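Local coordinates for protein 2-(3-amino-3-carboxypropyl)histidine synthase (Pyrococcus horikoshii, PDB 3LZD) that catalyses the first step of diphthamide biosynthesis, transferring the 3-amino-3-carboxypropyl group of S-adenosyl-L-methionine to a histidine of elongation factor 2 by means of a [4Fe-4S] cluster, at residues E71-F76 with A109-G114; F267-S272 with K288-H293. All coordinates share one frame; numbering follows the deposited sequence.

Contact 1 of 2, residues E71-F76 with A109-G114; sequences EELAGF and ALIHLG
Leu73 of helix 67-78 and Ile111 of strand 109-114 mark the closest passage of the two backbones, their CA atoms 10.0 Å apart, a gap bridged by side chains and by no hydrogen bond. Leu73 fills it with its CD2 methyl. With CG swung away from the backbone N (chi1 170°), this branch reaches the strand between two of its residues, 4.2 Å from Ile111 CD1 and 4.1 Å from Leu113 CD2. It meets Ile111 tip to tip: the extended CG1 arm of Ile111 (chi2 -178°) carries CD1 out to it, while the shorter CG2 branch comes equally near. Leu113 crosses Leu73 at a slant. All three residues are buried, and branched aliphatic chains suit the place, since they can share one methyl without leaving a polar atom in need of a partner. Ile60 of strand 57-61 touches both Leu73 and Leu113 and adds to the patch, while Ile46 of helix 43-52 lies against Ile111. From the same helix as Leu73, Glu71 forms a salt bridge to Arg298 of the second subunit. This is the helix-on-sheet packing of an alpha/beta domain: helix 67-78 links parallel strands 57-61 and 83-87, and Leu73 reaches 109-114, across 57-61 from 83-87.

Contact 2 of 2, residues F267-S272 with K288-H293; sequences FGVIVS and KLLKKH
This is a hydrophobic contact between a strand and the last turn of the helix that follows it, inside the beta-alpha-beta unit made of strand 266-272, helix 280-292 and strand 296-302. Leu290 does the work for the helix, facing Phe267 and Val269 on the strand; the backbones come nearest at Phe267 and Leu290, with CA atoms 8.1 Å apart. With CG of Leu290 opposite its carbonyl carbon (chi1 -77°), both methyls reach the strand. CD2 sits over the face of the Phe267 ring, 4.2 Å from its centroid and 5° off the normal, a CH-pi contact. CD1 presses on the root of the same side chain, 3.5 Å from Phe267 CB, which is close for two carbons, and lies 4.0 Å from Val269 CG2. Phe267 and Leu290 meet at roughly a right angle, whereas Val269 and Leu290 run past each other in opposite directions. A forked leucine fits because one branch can cover the ring while the other fills the corner between phenylalanine and valine; Phe267 offers a flat apolar face, and beta-branched Val269 suits a strand and supplies a short methyl. Ala297 of strand 296-302 also touches Leu290, and Phe267 reaches Ala317 and Val319 of strand 317-320. Beyond the apolar patch the helix ends with Lys292; His293, the first residue outside it, bonds through N to Leu290 O at 3.0 Å. Between these two segments the hold is nonpolar: dispersion, including the CH-pi contact, and the exclusion of water from three buried side chains.

Overall arrangement
Contact 1 closes before contact 2 opens along the chain, and the two sit in different parts of the subunit, centres 40 Å apart and nearest atoms about 13 Å apart. They share no sheet: 109-114 belongs to the mixed sheet with 57-61 and 83-87, while 267-272 belongs to the parallel sheet with 296-302 and 317-320. Both sheets begin with the strand order 2-1-3-4, consistent with gene triplication. The homodimer brings the two regions together. Lys291 of contact 2 forms a salt bridge to Glu78 of the second subunit, so helix 67-78 of each subunit meets the other's contact 2 region, away from the iron-sulfur site.

Contact 1 of 2, residues E71-F76 with A109-G114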
loop_
_atom_site.group_PDB
_atom_site.type_symbol
_atom_site.label_atom_id
_atom_site.label_comp_id
_atom_site.label_asym_id
_atom_site.label_seq_id
_atom_site.Cartn_x
_atom_site.Cartn_y
_atom_site.Cartn_z
ATOM N N GLU A 71 20.845 -1.536 0.020
ATOM C CA GLU A 71 21.564 -0.352 0.510
ATOM C C GLU A 71 23.060 -0.328 0.153
ATOM O O GLU A 71 23.628 0.749 -0.058
ATOM C CB GLU A 71 21.376 -0.194 2.031
ATOM C CG GLU A 71 22.082 1.035 2.667
ATOM C CD GLU A 71 21.939 2.328 1.843
ATOM O OE1 GLU A 71 20.853 2.572 1.277
ATOM O OE2 GLU A 71 22.911 3.112 1.770
ATOM N N GLU A 72 23.697 -1.497 0.084
ATOM C CA GLU A 72 25.117 -1.570 -0.274
ATOM C C GLU A 72 25.264 -1.218 -1.759
ATOM O O GLU A 72 26.205 -0.529 -2.166
ATOM C CB GLU A 72 25.669 -2.979 -0.028
ATOM N N LEU A 73 24.329 -1.703 -2.569
ATOM C CA LEU A 73 24.357 -1.415 -3.990
ATOM C C LEU A 73 24.161 0.088 -4.209
ATOM O O LEU A 73 24.814 0.680 -5.068
ATOM C CB LEU A 73 23.265 -2.195 -4.713
ATOM C CG LEU A 73 23.035 -1.811 -6.173
ATOM C CD1 LEU A 73 24.324 -1.985 -6.980
ATOM C CD2 LEU A 73 21.922 -2.668 -6.737
ATOM N N ALA A 74 23.260 0.687 -3.431
ATOM C CA ALA A 74 22.966 2.118 -3.523
ATOM C C ALA A 74 24.208 2.915 -3.155
ATOM O O ALA A 74 24.545 3.878 -3.840
ATOM C CB ALA A 74 21.799 2.506 -2.584
ATOM N N GLY A 75 24.877 2.512 -2.075
ATOM C CA GLY A 75 26.089 3.205 -1.653
ATOM C C GLY A 75 27.136 3.154 -2.754
ATOM O O GLY A 75 27.827 4.144 -3.031
ATOM N N PHE A 76 27.240 1.994 -3.401
ATOM C CA PHE A 76 28.187 1.808 -4.481
ATOM C C PHE A 76 27.857 2.693 -5.688
ATOM O O PHE A 76 28.743 3.334 -6.268
ATOM C CB PHE A 76 28.209 0.342 -4.923
ATOM C CG PHE A 76 29.000 0.111 -6.174
ATOM C CD1 PHE A 76 30.393 0.228 -6.163
ATOM C CD2 PHE A 76 28.354 -0.146 -7.382
ATOM C CE1 PHE A 76 31.126 0.100 -7.336
ATOM C CE2 PHE A 76 29.081 -0.276 -8.563
ATOM C CZ PHE A 76 30.472 -0.153 -8.540
ATOM N N ALA A 109 15.460 5.366 -14.107
ATOM C CA ALA A 109 15.594 3.913 -14.212
ATOM C C ALA A 109 15.230 3.222 -12.905
ATOM O O ALA A 109 15.213 3.838 -11.832
ATOM C CB ALA A 109 17.022 3.536 -14.632
ATOM N N LEU A 110 14.944 1.931 -13.012
ATOM C CA LEU A 110 14.548 1.122 -11.867
ATOM C C LEU A 110 15.438 -0.126 -11.768
ATOM O O LEU A 110 15.749 -0.756 -12.781
ATOM C CB LEU A 110 13.094 0.677 -12.068
ATOM C CG LEU A 110 12.128 0.266 -10.942
ATOM C CD1 LEU A 110 11.413 -1.002 -11.377
ATOM C CD2 LEU A 110 12.831 0.073 -9.612
ATOM N N ILE A 111 15.868 -0.470 -10.563
ATOM C CA ILE A 111 16.641 -1.691 -10.382
ATOM C C ILE A 111 15.716 -2.595 -9.575
ATOM O O ILE A 111 15.265 -2.223 -8.497
ATOM C CB ILE A 111 17.947 -1.463 -9.595
ATOM C CG1 ILE A 111 18.872 -0.535 -10.380
ATOM C CG2 ILE A 111 18.667 -2.806 -9.381
ATOM C CD1 ILE A 111 20.209 -0.283 -9.686
ATOM N N HIS A 112 15.412 -3.770 -10.113
ATOM C CA HIS A 112 14.514 -4.704 -9.437
ATOM C C HIS A 112 15.321 -5.897 -8.926
ATOM O O HIS A 112 15.688 -6.786 -9.699
ATOM C CB HIS A 112 13.438 -5.173 -10.413
ATOM C CG HIS A 112 12.418 -6.073 -9.790
ATOM N ND1 HIS A 112 11.243 -5.601 -9.247
ATOM C CD2 HIS A 112 12.415 -7.412 -9.590
ATOM C CE1 HIS A 112 10.560 -6.611 -8.738
ATOM N NE2 HIS A 112 11.250 -7.721 -8.932
ATOM N N LEU A 113 15.602 -5.925 -7.630
ATOM C CA LEU A 113 16.407 -7.021 -7.090
ATOM C C LEU A 113 15.620 -8.265 -6.730
ATOM O O LEU A 113 14.448 -8.184 -6.351
ATOM C CB LEU A 113 17.151 -6.570 -5.833
ATOM C CG LEU A 113 18.114 -5.386 -5.945
ATOM C CD1 LEU A 113 18.727 -5.133 -4.569
ATOM C CD2 LEU A 113 19.202 -5.686 -6.966
ATOM N N GLY A 114 16.278 -9.414 -6.860
ATOM C CA GLY A 114 15.686 -10.679 -6.463
ATOM C C GLY A 114 14.775 -11.455 -7.382
ATOM O O GLY A 114 14.467 -12.609 -7.091
#

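Contact 2 of 2, residues F267-S272 with K288-H293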
loop_
_atom_site.group_PDB
_atom_site.type_symbol
_atom_site.label_atom_id
_atom_site.label_comp_id
_atom_site.label_asym_id
_atom_site.label_seq_id
_atom_site.Cartn_x
_atom_site.Cartn_y
_atom_site.Cartn_z
ATOM N N PHE A 267 -21.100 -10.110 -1.713
ATOM C CA PHE A 267 -19.732 -10.477 -2.049
ATOM C C PHE A 267 -18.862 -9.308 -2.445
ATOM O O PHE A 267 -19.296 -8.390 -3.141
ATOM C CB PHE A 267 -19.693 -11.486 -3.204
ATOM C CG PHE A 267 -20.022 -12.894 -2.803
ATOM C CD1 PHE A 267 -21.340 -13.280 -2.567
ATOM C CD2 PHE A 267 -19.014 -13.848 -2.694
ATOM C CE1 PHE A 267 -21.650 -14.600 -2.236
ATOM C CE2 PHE A 267 -19.311 -15.171 -2.364
ATOM C CZ PHE A 267 -20.630 -15.550 -2.134
ATOM N N GLY A 268 -17.622 -9.360 -1.991
ATOM C CA GLY A 268 -16.664 -8.346 -2.368
ATOM C C GLY A 268 -15.781 -9.070 -3.369
ATOM O O GLY A 268 -15.336 -10.184 -3.102
ATOM N N VAL A 269 -15.557 -8.468 -4.528
ATOM C CA VAL A 269 -14.714 -9.073 -5.559
ATOM C C VAL A 269 -13.524 -8.144 -5.710
ATOM O O VAL A 269 -13.643 -7.024 -6.226
ATOM C CB VAL A 269 -15.476 -9.210 -6.884
ATOM C CG1 VAL A 269 -14.567 -9.784 -7.955
ATOM C CG2 VAL A 269 -16.688 -10.119 -6.674
ATOM N N ILE A 270 -12.373 -8.635 -5.271
ATOM C CA ILE A 270 -11.151 -7.845 -5.226
ATOM C C ILE A 270 -10.134 -7.938 -6.347
ATOM O O ILE A 270 -9.855 -9.019 -6.868
ATOM C CB ILE A 270 -10.400 -8.159 -3.896
ATOM C CG1 ILE A 270 -11.344 -7.937 -2.712
ATOM C CG2 ILE A 270 -9.156 -7.274 -3.753
ATOM C CD1 ILE A 270 -10.943 -8.693 -1.450
ATOM N N VAL A 271 -9.580 -6.782 -6.706
ATOM C CA VAL A 271 -8.509 -6.730 -7.696
ATOM C C VAL A 271 -7.371 -5.923 -7.072
ATOM O O VAL A 271 -7.579 -5.153 -6.129
ATOM C CB VAL A 271 -8.913 -6.030 -9.012
ATOM C CG1 VAL A 271 -9.905 -6.894 -9.782
ATOM C CG2 VAL A 271 -9.464 -4.655 -8.723
ATOM N N SER A 272 -6.168 -6.126 -7.585
ATOM C CA SER A 272 -4.999 -5.409 -7.104
ATOM C C SER A 272 -4.442 -4.592 -8.259
ATOM O O SER A 272 -4.354 -5.081 -9.374
ATOM C CB SER A 272 -3.930 -6.386 -6.623
ATOM O OG SER A 272 -2.703 -5.702 -6.432
ATOM N N LYS A 288 -20.520 -9.921 -12.398
ATOM C CA LYS A 288 -21.704 -10.142 -13.218
ATOM C C LYS A 288 -22.286 -11.524 -12.947
ATOM O O LYS A 288 -23.495 -11.677 -12.811
ATOM C CB LYS A 288 -21.359 -9.994 -14.706
ATOM N N LEU A 289 -21.422 -12.524 -12.844
ATOM C CA LEU A 289 -21.881 -13.883 -12.594
ATOM C C LEU A 289 -22.596 -14.028 -11.259
ATOM O O LEU A 289 -23.643 -14.673 -11.178
ATOM C CB LEU A 289 -20.719 -14.867 -12.653
ATOM C CG LEU A 289 -21.152 -16.335 -12.612
ATOM C CD1 LEU A 289 -21.857 -16.697 -13.930
ATOM C CD2 LEU A 289 -19.929 -17.228 -12.392
ATOM N N LEU A 290 -22.041 -13.441 -10.205
ATOM C CA LEU A 290 -22.683 -13.540 -8.896
ATOM C C LEU A 290 -24.065 -12.882 -8.919
ATOM O O LEU A 290 -25.032 -13.428 -8.382
ATOM C CB LEU A 290 -21.814 -12.883 -7.821
ATOM C CG LEU A 290 -20.594 -13.676 -7.338
ATOM C CD1 LEU A 290 -19.703 -12.775 -6.505
ATOM C CD2 LEU A 290 -21.041 -14.876 -6.528
ATOM N N LYS A 291 -24.155 -11.713 -9.545
ATOM C CA LYS A 291 -25.420 -10.999 -9.622
ATOM C C LYS A 291 -26.464 -11.814 -10.372
ATOM O O LYS A 291 -27.592 -11.959 -9.909
ATOM C CB LYS A 291 -25.228 -9.636 -10.297
ATOM C CG LYS A 291 -24.563 -8.609 -9.396
ATOM C CD LYS A 291 -24.496 -7.236 -10.038
ATOM C CE LYS A 291 -23.794 -6.261 -9.107
ATOM N NZ LYS A 291 -23.629 -4.909 -9.702
ATOM N N LYS A 292 -26.085 -12.355 -11.524
ATOM C CA LYS A 292 -27.011 -13.160 -12.306
ATOM C C LYS A 292 -27.550 -14.301 -11.448
ATOM O O LYS A 292 -28.659 -14.780 -11.674
ATOM C CB LYS A 292 -26.313 -13.731 -13.547
ATOM N N HIS A 293 -26.781 -14.721 -10.447
ATOM C CA HIS A 293 -27.217 -15.815 -9.593
ATOM C C HIS A 293 -27.768 -15.471 -8.210
ATOM O O HIS A 293 -27.583 -16.230 -7.254
ATOM C CB HIS A 293 -26.094 -16.838 -9.468
ATOM C CG HIS A 293 -25.827 -17.583 -10.739
ATOM N ND1 HIS A 293 -25.450 -16.952 -11.907
ATOM C CD2 HIS A 293 -25.905 -18.903 -11.033
ATOM C CE1 HIS A 293 -25.310 -17.851 -12.866
ATOM N NE2 HIS A 293 -25.580 -19.043 -12.362
#